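Local structure of FMN-binding protein (Syntrophomonas wolfei subsp. wolfei, 3IN6) at residues 71-84 with 95-107. The protein binds flavin mononucleotide between the two subunits of a dimer, as a flavoprotein whose reaction is not established. Residues are numbered along the deposited sequence; the frame is centred on the assembly and turned at random.
With FMN (flavin mononucleotide), chain E.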
ATOM      1  N   TYR A  71      -6.931  -7.284  -9.593  1.00 21.96           N
ATOM      2  CA  TYR A  71      -7.095  -7.449 -11.034  1.00 22.76           C
ATOM      3  C   TYR A  71      -8.357  -6.769 -11.542  1.00 20.97           C
ATOM      4  O   TYR A  71      -8.321  -6.075 -12.562  1.00 22.90           O
ATOM      5  CB  TYR A  71      -7.129  -8.940 -11.395  1.00 23.89           C
ATOM      6  CG  TYR A  71      -7.359  -9.200 -12.852  1.00 24.34           C
ATOM      7  CD1 TYR A  71      -6.377  -8.902 -13.793  1.00 29.41           C
ATOM      8  CD2 TYR A  71      -8.545  -9.762 -13.298  1.00 26.82           C
ATOM      9  CE1 TYR A  71      -6.573  -9.156 -15.147  1.00 25.91           C
ATOM     10  CE2 TYR A  71      -8.749 -10.016 -14.655  1.00 22.54           C
ATOM     11  CZ  TYR A  71      -7.759  -9.714 -15.564  1.00 27.02           C
ATOM     12  OH  TYR A  71      -7.963  -9.955 -16.894  1.00 28.84           O
ATOM     13  N   ALA A  72      -9.476  -7.001 -10.855  1.00 19.37           N
ATOM     14  CA  ALA A  72     -10.754  -6.365 -11.217  1.00 18.14           C
ATOM     15  C   ALA A  72     -10.626  -4.838 -11.198  1.00 18.04           C
ATOM     16  O   ALA A  72     -11.167  -4.164 -12.066  1.00 18.95           O
ATOM     17  CB  ALA A  72     -11.876  -6.808 -10.280  1.00 16.62           C
ATOM     18  N   ASN A  73      -9.947  -4.291 -10.193  1.00 18.40           N
ATOM     19  CA  ASN A  73      -9.705  -2.833 -10.118  1.00 18.64           C
ATOM     20  C   ASN A  73      -8.897  -2.327 -11.331  1.00 20.62           C
ATOM     21  O   ASN A  73      -9.308  -1.373 -12.045  1.00 18.24           O
ATOM     22  CB  ASN A  73      -8.996  -2.487  -8.821  1.00 19.51           C
ATOM     23  CG  ASN A  73      -9.919  -2.560  -7.614  1.00 24.39           C
ATOM     24  OD1 ASN A  73     -11.142  -2.599  -7.749  1.00 15.01           O
ATOM     25  ND2 ASN A  73      -9.336  -2.551  -6.430  1.00 12.74           N
ATOM     26  N   LEU A  74      -7.792  -3.005 -11.620  1.00 20.65           N
ATOM     27  CA  LEU A  74      -6.955  -2.619 -12.761  1.00 19.61           C
ATOM     28  C   LEU A  74      -7.757  -2.597 -14.056  1.00 20.95           C
ATOM     29  O   LEU A  74      -7.578  -1.692 -14.864  1.00 20.58           O
ATOM     30  CB  LEU A  74      -5.734  -3.523 -12.884  1.00 20.33           C
ATOM     31  CG  LEU A  74      -4.739  -3.349 -11.739  1.00 15.11           C
ATOM     32  CD1 LEU A  74      -3.681  -4.458 -11.790  1.00 18.21           C
ATOM     33  CD2 LEU A  74      -4.101  -1.921 -11.753  1.00 14.53           C
ATOM     34  N   LYS A  75      -8.679  -3.540 -14.234  1.00 22.90           N
ATOM     35  CA  LYS A  75      -9.499  -3.554 -15.457  1.00 23.63           C
ATOM     36  C   LYS A  75     -10.546  -2.451 -15.455  1.00 23.00           C
ATOM     37  O   LYS A  75     -11.007  -2.056 -16.516  1.00 26.39           O
ATOM     38  CB  LYS A  75     -10.194  -4.904 -15.683  1.00 24.09           C
ATOM     39  CG  LYS A  75      -9.281  -6.123 -15.750  1.00 27.00           C
ATOM     40  CD  LYS A  75      -8.272  -6.095 -16.879  1.00 34.89           C
ATOM     41  CE  LYS A  75      -8.936  -6.276 -18.249  1.00 36.49           C
ATOM     42  NZ  LYS A  75      -7.921  -6.354 -19.333  1.00 35.88           N
ATOM     43  N   GLU A  76     -10.960  -1.972 -14.281  1.00 23.51           N
ATOM     44  CA  GLU A  76     -11.927  -0.864 -14.207  1.00 21.13           C
ATOM     45  C   GLU A  76     -11.279   0.494 -14.408  1.00 19.71           C
ATOM     46  O   GLU A  76     -11.777   1.316 -15.170  1.00 17.80           O
ATOM     47  CB  GLU A  76     -12.657  -0.806 -12.856  1.00 21.63           C
ATOM     48  CG  GLU A  76     -13.708  -1.832 -12.711  1.00 26.14           C
ATOM     49  CD  GLU A  76     -14.559  -1.676 -11.466  1.00 26.18           C
ATOM     50  OE1 GLU A  76     -14.655  -0.584 -10.870  1.00 19.93           O
ATOM     51  OE2 GLU A  76     -15.153  -2.695 -11.092  1.00 33.47           O
ATOM     52  N   THR A  77     -10.186   0.738 -13.705  1.00 17.43           N
ATOM     53  CA  THR A  77      -9.540   2.050 -13.719  1.00 18.25           C
ATOM     54  C   THR A  77      -8.139   2.092 -14.311  1.00 22.42           C
ATOM     55  O   THR A  77      -7.675   3.166 -14.696  1.00 24.11           O
ATOM     56  CB  THR A  77      -9.426   2.597 -12.283  1.00 16.91           C
ATOM     57  OG1 THR A  77      -8.541   1.763 -11.508  1.00 18.72           O
ATOM     58  CG2 THR A  77     -10.767   2.640 -11.639  1.00 16.32           C
ATOM     59  N   GLY A  78      -7.426   0.969 -14.289  1.00 22.63           N
ATOM     60  CA  GLY A  78      -6.090   0.916 -14.855  1.00 25.25           C
ATOM     61  C   GLY A  78      -4.970   1.557 -14.059  1.00 26.04           C
ATOM     62  O   GLY A  78      -3.809   1.463 -14.470  1.00 25.85           O
ATOM     63  N   LYS A  79      -5.279   2.156 -12.907  1.00 24.96           N
ATOM     64  CA  LYS A  79      -4.253   2.866 -12.144  1.00 23.65           C
ATOM     65  C   LYS A  79      -3.811   2.174 -10.876  1.00 20.92           C
ATOM     66  O   LYS A  79      -4.579   1.506 -10.228  1.00 26.03           O
ATOM     67  CB  LYS A  79      -4.682   4.304 -11.870  1.00 24.90           C
ATOM     68  CG  LYS A  79      -4.965   5.073 -13.175  1.00 28.41           C
ATOM     69  CD  LYS A  79      -4.811   6.582 -13.032  1.00 28.96           C
ATOM     70  CE  LYS A  79      -5.427   7.320 -14.233  1.00 34.26           C
ATOM     71  NZ  LYS A  79      -5.394   8.801 -14.057  1.00 40.67           N
ATOM     72  N   GLY A  80      -2.545   2.331 -10.538  1.00 20.07           N
ATOM     73  CA  GLY A  80      -2.004   1.697  -9.331  1.00 20.37           C
ATOM     74  C   GLY A  80      -0.686   2.260  -8.871  1.00 17.97           C
ATOM     75  O   GLY A  80      -0.104   3.155  -9.501  1.00 19.14           O
ATOM     76  N   VAL A  81      -0.225   1.766  -7.734  1.00 20.00           N
ATOM     77  CA  VAL A  81       1.075   2.153  -7.235  1.00 19.08           C
ATOM     78  C   VAL A  81       1.723   1.008  -6.483  1.00 19.32           C
ATOM     79  O   VAL A  81       1.136   0.447  -5.558  1.00 22.38           O
ATOM     80  CB  VAL A  81       1.040   3.419  -6.321  1.00 23.03           C
ATOM     81  CG1 VAL A  81       0.102   3.237  -5.084  1.00 17.04           C
ATOM     82  CG2 VAL A  81       2.471   3.783  -5.892  1.00 14.40           C
ATOM     83  N   PHE A  82       2.929   0.651  -6.910  1.00 18.24           N
ATOM     84  CA  PHE A  82       3.698  -0.358  -6.235  1.00 19.94           C
ATOM     85  C   PHE A  82       4.505   0.326  -5.176  1.00 21.44           C
ATOM     86  O   PHE A  82       4.923   1.485  -5.338  1.00 23.67           O
ATOM     87  CB  PHE A  82       4.702  -1.044  -7.155  1.00 21.92           C
ATOM     88  CG  PHE A  82       4.109  -2.033  -8.091  1.00 20.01           C
ATOM     89  CD1 PHE A  82       3.874  -3.341  -7.676  1.00 21.37           C
ATOM     90  CD2 PHE A  82       3.832  -1.685  -9.397  1.00 20.63           C
ATOM     91  CE1 PHE A  82       3.353  -4.273  -8.545  1.00 24.41           C
ATOM     92  CE2 PHE A  82       3.323  -2.618 -10.277  1.00 19.21           C
ATOM     93  CZ  PHE A  82       3.085  -3.917  -9.851  1.00 17.59           C
HETATM   94  N   MSE A  83       4.721  -0.385  -4.080  1.00 19.68           N
HETATM   95  CA  MSE A  83       5.597   0.097  -3.057  1.00 18.10           C
HETATM   96  C   MSE A  83       6.403  -1.059  -2.543  1.00 16.10           C
HETATM   97  O   MSE A  83       5.864  -2.136  -2.310  1.00 16.24           O
HETATM   98  CB  MSE A  83       4.876   0.736  -1.868  1.00 20.34           C
HETATM   99  CG  MSE A  83       5.909   1.132  -0.739  1.00 22.07           C
HETATM  100 SE   MSE A  83       5.258   2.089   0.795  0.75 34.31          SE
HETATM  101  CE  MSE A  83       5.438   3.917   0.233  1.00 38.62           C
ATOM    102  N   VAL A  84       7.705  -0.828  -2.397  1.00 16.20           N
ATOM    103  CA  VAL A  84       8.601  -1.777  -1.732  1.00 13.38           C
ATOM    104  C   VAL A  84       9.048  -1.009  -0.505  1.00 16.93           C
ATOM    105  O   VAL A  84       9.344   0.196  -0.609  1.00 18.10           O
ATOM    106  CB  VAL A  84       9.838  -2.122  -2.554  1.00 14.43           C
ATOM    107  CG1 VAL A  84      10.847  -2.971  -1.704  1.00  4.83           C
ATOM    108  CG2 VAL A  84       9.464  -2.833  -3.830  1.00 15.57           C
ATOM    109  N   GLY A  95      13.318   1.870   0.583  1.00 19.44           N
ATOM    110  CA  GLY A  95      12.073   1.584  -0.135  1.00 19.14           C
ATOM    111  C   GLY A  95      11.853   2.486  -1.324  1.00 16.89           C
ATOM    112  O   GLY A  95      12.628   3.373  -1.580  1.00 20.45           O
ATOM    113  N   ILE A  96      10.769   2.273  -2.044  1.00 20.25           N
ATOM    114  CA  ILE A  96      10.477   3.092  -3.222  1.00 16.47           C
ATOM    115  C   ILE A  96       8.994   3.008  -3.514  1.00 19.39           C
ATOM    116  O   ILE A  96       8.315   2.055  -3.076  1.00 21.09           O
ATOM    117  CB  ILE A  96      11.259   2.547  -4.447  1.00 17.31           C
ATOM    118  CG1 ILE A  96      11.290   3.539  -5.629  1.00 19.44           C
ATOM    119  CG2 ILE A  96      10.695   1.154  -4.875  1.00 10.00           C
ATOM    120  CD1 ILE A  96      12.147   4.799  -5.414  1.00 15.60           C
ATOM    121  N   ARG A  97       8.488   4.003  -4.240  1.00 18.45           N
ATOM    122  CA  ARG A  97       7.115   4.006  -4.703  1.00 16.93           C
ATOM    123  C   ARG A  97       7.156   4.155  -6.192  1.00 17.47           C
ATOM    124  O   ARG A  97       7.760   5.105  -6.702  1.00 18.05           O
ATOM    125  CB  ARG A  97       6.311   5.145  -4.105  1.00 17.50           C
ATOM    126  CG  ARG A  97       5.931   4.933  -2.674  1.00 19.68           C
ATOM    127  CD  ARG A  97       5.157   6.123  -2.114  1.00 23.07           C
ATOM    128  NE  ARG A  97       5.932   7.359  -2.085  1.00 25.53           N
ATOM    129  CZ  ARG A  97       5.472   8.518  -1.616  1.00 24.50           C
ATOM    130  NH1 ARG A  97       4.241   8.618  -1.124  1.00 21.57           N
ATOM    131  NH2 ARG A  97       6.246   9.592  -1.635  1.00 26.78           N
ATOM    132  N   VAL A  98       6.531   3.210  -6.894  1.00 16.73           N
ATOM    133  CA  VAL A  98       6.471   3.254  -8.337  1.00 19.32           C
ATOM    134  C   VAL A  98       5.009   3.313  -8.793  1.00 18.72           C
ATOM    135  O   VAL A  98       4.259   2.343  -8.628  1.00 20.31           O
ATOM    136  CB  VAL A  98       7.145   2.018  -8.956  1.00 21.82           C
ATOM    137  CG1 VAL A  98       7.200   2.158 -10.443  1.00 12.75           C
ATOM    138  CG2 VAL A  98       8.572   1.783  -8.379  1.00 12.54           C
ATOM    139  N   TYR A  99       4.624   4.439  -9.401  1.00 21.77           N
ATOM    140  CA  TYR A  99       3.267   4.670  -9.891  1.00 19.30           C
ATOM    141  C   TYR A  99       3.108   4.186 -11.310  1.00 21.95           C
ATOM    142  O   TYR A  99       3.912   4.517 -12.184  1.00 22.71           O
ATOM    143  CB  TYR A  99       2.916   6.153  -9.805  1.00 22.98           C
ATOM    144  CG  TYR A  99       2.987   6.685  -8.401  1.00 22.27           C
ATOM    145  CD1 TYR A  99       4.201   7.009  -7.829  1.00 13.94           C
ATOM    146  CD2 TYR A  99       1.841   6.886  -7.650  1.00 26.85           C
ATOM    147  CE1 TYR A  99       4.286   7.502  -6.572  1.00 18.70           C
ATOM    148  CE2 TYR A  99       1.923   7.364  -6.360  1.00 21.42           C
ATOM    149  CZ  TYR A  99       3.145   7.687  -5.836  1.00 19.55           C
ATOM    150  OH  TYR A  99       3.260   8.169  -4.558  1.00 21.35           O
ATOM    151  N   VAL A 100       2.017   3.462 -11.557  1.00 22.21           N
ATOM    152  CA  VAL A 100       1.839   2.779 -12.808  1.00 22.13           C
ATOM    153  C   VAL A 100       0.436   2.889 -13.427  1.00 20.03           C
ATOM    154  O   VAL A 100      -0.533   3.254 -12.780  1.00 21.31           O
ATOM    155  CB  VAL A 100       2.121   1.267 -12.612  1.00 19.07           C
ATOM    156  CG1 VAL A 100       3.593   0.997 -12.203  1.00 21.66           C
ATOM    157  CG2 VAL A 100       1.151   0.673 -11.556  1.00 21.46           C
ATOM    158  N   GLU A 101       0.369   2.528 -14.691  1.00 19.51           N
ATOM    159  CA  GLU A 101      -0.894   2.406 -15.413  1.00 22.41           C
ATOM    160  C   GLU A 101      -0.848   1.104 -16.192  1.00 20.72           C
ATOM    161  O   GLU A 101       0.156   0.811 -16.826  1.00 22.91           O
ATOM    162  CB  GLU A 101      -1.108   3.564 -16.367  1.00 21.69           C
ATOM    163  CG  GLU A 101      -1.282   4.874 -15.662  1.00 32.05           C
ATOM    164  CD  GLU A 101      -1.593   6.026 -16.622  1.00 42.07           C
ATOM    165  OE1 GLU A 101      -1.557   5.818 -17.861  1.00 40.96           O
ATOM    166  OE2 GLU A 101      -1.872   7.139 -16.117  1.00 47.10           O
ATOM    167  N   LEU A 102      -1.931   0.329 -16.154  1.00 21.78           N
ATOM    168  CA  LEU A 102      -1.974  -0.936 -16.881  1.00 21.84           C
ATOM    169  C   LEU A 102      -1.948  -0.712 -18.385  1.00 22.60           C
ATOM    170  O   LEU A 102      -2.790  -0.023 -18.917  1.00 22.73           O
ATOM    171  CB  LEU A 102      -3.221  -1.726 -16.522  1.00 21.63           C
ATOM    172  CG  LEU A 102      -3.289  -3.163 -17.059  1.00 21.44           C
ATOM    173  CD1 LEU A 102      -2.203  -4.047 -16.422  1.00 14.09           C
ATOM    174  CD2 LEU A 102      -4.662  -3.716 -16.779  1.00 20.45           C
ATOM    175  N   SER A 103      -0.987  -1.315 -19.067  1.00 24.98           N
ATOM    176  CA  SER A 103      -0.872  -1.207 -20.513  1.00 27.30           C
ATOM    177  C   SER A 103      -1.427  -2.416 -21.228  1.00 26.65           C
ATOM    178  O   SER A 103      -2.029  -2.286 -22.290  1.00 26.23           O
ATOM    179  CB  SER A 103       0.581  -1.070 -20.931  1.00 26.28           C
ATOM    180  OG  SER A 103       1.104   0.134 -20.439  1.00 41.85           O
ATOM    181  N   ALA A 104      -1.191  -3.592 -20.661  1.00 26.03           N
ATOM    182  CA  ALA A 104      -1.604  -4.830 -21.299  1.00 25.13           C
ATOM    183  C   ALA A 104      -1.875  -5.930 -20.288  1.00 24.91           C
ATOM    184  O   ALA A 104      -1.320  -5.936 -19.204  1.00 27.70           O
ATOM    185  CB  ALA A 104      -0.534  -5.275 -22.288  1.00 23.09           C
ATOM    186  N   ASP A 105      -2.773  -6.826 -20.674  1.00 26.70           N
ATOM    187  CA  ASP A 105      -3.177  -7.994 -19.915  1.00 27.84           C
ATOM    188  C   ASP A 105      -3.018  -9.134 -20.921  1.00 28.38           C
ATOM    189  O   ASP A 105      -3.874  -9.326 -21.793  1.00 28.83           O
ATOM    190  CB  ASP A 105      -4.630  -7.818 -19.487  1.00 29.04           C
ATOM    191  CG  ASP A 105      -5.193  -9.019 -18.772  1.00 29.57           C
ATOM    192  OD1 ASP A 105      -4.483 -10.035 -18.604  1.00 33.10           O
ATOM    193  OD2 ASP A 105      -6.365  -8.930 -18.366  1.00 36.12           O
ATOM    194  N   LEU A 106      -1.926  -9.884 -20.815  1.00 28.14           N
ATOM    195  CA  LEU A 106      -1.610 -10.882 -21.833  1.00 28.17           C
ATOM    196  C   LEU A 106      -1.497 -12.334 -21.346  1.00 28.00           C
ATOM    197  O   LEU A 106      -1.155 -12.595 -20.188  1.00 27.08           O
ATOM    198  CB  LEU A 106      -0.312 -10.452 -22.520  1.00 28.19           C
ATOM    199  CG  LEU A 106      -0.322  -9.030 -23.091  1.00 28.32           C
ATOM    200  CD1 LEU A 106       1.072  -8.594 -23.468  1.00 24.90           C
ATOM    201  CD2 LEU A 106      -1.268  -8.935 -24.300  1.00 28.43           C
ATOM    202  N   GLN A 107      -1.795 -13.260 -22.260  1.00 28.75           N
ATOM    203  CA  GLN A 107      -1.720 -14.706 -22.011  1.00 30.45           C
ATOM    204  C   GLN A 107      -0.595 -15.385 -22.797  1.00 29.97           C
ATOM    205  O   GLN A 107      -0.372 -16.572 -22.641  1.00 30.15           O
ATOM    206  CB  GLN A 107      -3.061 -15.395 -22.322  1.00 31.36           C
ATOM    207  CG  GLN A 107      -4.109 -15.287 -21.216  1.00 35.09           C
ATOM    208  CD  GLN A 107      -4.525 -13.865 -20.940  1.00 42.51           C
ATOM    209  OE1 GLN A 107      -4.716 -13.081 -21.864  1.00 49.11           O
ATOM    210  NE2 GLN A 107      -4.675 -13.520 -19.661  1.00 47.40           N
TER
HETATM  211  N1  FMN E 148       3.251  11.262   8.120  1.00 50.35           N
HETATM  212  C2  FMN E 148       2.058  11.569   8.725  1.00 48.24           C
HETATM  213  O2  FMN E 148       1.423  12.555   8.339  1.00 51.36           O
HETATM  214  N3  FMN E 148       1.581  10.760   9.750  1.00 54.04           N
HETATM  215  C4  FMN E 148       2.306   9.654  10.169  1.00 47.72           C
HETATM  216  O4  FMN E 148       1.889   8.944  11.086  1.00 50.66           O
HETATM  217  C4A FMN E 148       3.515   9.352   9.558  1.00 49.15           C
HETATM  218  N5  FMN E 148       4.247   8.252   9.970  1.00 44.55           N
HETATM  219  C5A FMN E 148       5.449   7.961   9.359  1.00 45.52           C
HETATM  220  C6  FMN E 148       6.161   6.847   9.798  1.00 50.44           C
HETATM  221  C7  FMN E 148       7.374   6.516   9.208  1.00 50.83           C
HETATM  222  C7M FMN E 148       8.123   5.309   9.700  1.00 51.93           C
HETATM  223  C8  FMN E 148       7.872   7.300   8.167  1.00 47.21           C
HETATM  224  C8M FMN E 148       9.180   6.943   7.517  1.00 47.67           C
HETATM  225  C9  FMN E 148       7.154   8.409   7.717  1.00 45.77           C
HETATM  226  C9A FMN E 148       5.933   8.759   8.315  1.00 47.63           C
HETATM  227  N10 FMN E 148       5.183   9.868   7.891  1.00 46.93           N
HETATM  228  C10 FMN E 148       3.988  10.165   8.524  1.00 45.86           C
HETATM  229  C1' FMN E 148       5.649  10.793   6.790  1.00 51.72           C
HETATM  230  C2' FMN E 148       4.960  10.541   5.447  1.00 54.11           C
HETATM  231  O2' FMN E 148       5.125   9.201   5.062  1.00 43.20           O
HETATM  232  C3' FMN E 148       5.542  11.494   4.395  1.00 52.25           C
HETATM  233  O3' FMN E 148       5.085  12.800   4.701  1.00 50.63           O
HETATM  234  C4' FMN E 148       5.184  11.090   2.956  1.00 49.31           C
HETATM  235  O4' FMN E 148       5.990  11.762   2.012  1.00 54.48           O
HETATM  236  C5' FMN E 148       3.743  11.422   2.634  1.00 47.30           C
HETATM  237  O5' FMN E 148       3.437  10.980   1.342  1.00 42.57           O
HETATM  238  P   FMN E 148       2.354  11.741   0.421  1.00 43.14           P
HETATM  239  O1P FMN E 148       1.006  11.701   1.100  1.00 43.18           O
HETATM  240  O2P FMN E 148       2.283  11.003  -0.895  1.00 43.61           O
HETATM  241  O3P FMN E 148       2.775  13.180   0.158  1.00 47.16           O
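Asp105 offers one carboxylate oxygen, OD2, to two donors of helix 71-77. Tyr71 OH donates to it at 2.4 Å, a distance too short to be taken as exact or as a sign of special strength, with OD2 near the plane of the phenol ring and the carboxylate turned 84° against that ring. Lys75 NZ lies 3.2 Å from the same OD2, a salt bridge made through the anti lone pair; bends at chi2 and chi3 fold its chain so that NZ arrives there, while CG lies over one face of the Tyr71 ring. Asn131 of the neighbouring strand holds the other oxygen, OD1. With an alanine here in place of Asp105, Lys75 would probably lose this counter-charge and the Tyr71 hydroxyl this acceptor.

Strands 79-84 and 95-106 form an antiparallel hairpin, their axes 160° apart. Seven backbone hydrogen bonds join them, beginning where Gly78, at positive phi after the helix, accepts Leu102 N at its O (2.8 Å). Val81 CG2, anti to its own backbone N, stands over the centre of the Tyr99 ring, 3.7 Å from the centroid and 14° off its normal: a CH-pi contact. On the face of Phe82 and Val100, Val100 CG1 meets the edge of the Phe82 ring at CD2 (3.9 Å). Leu102 CD2 packs on Leu74 CB of the helix (4.0 Å).

On the Val81 and Tyr99 face, Arg97 NH1 donates to the FMN phosphate at O2P (3.1 Å), while its NH2 is held by Pro142 O. Tyr99 OH bonds Asn45 of the second subunit, which also binds this FMN. A carboxylate thus clasps the helix at one end of the long strand, and an arginine serves an intersubunit flavin site near the other.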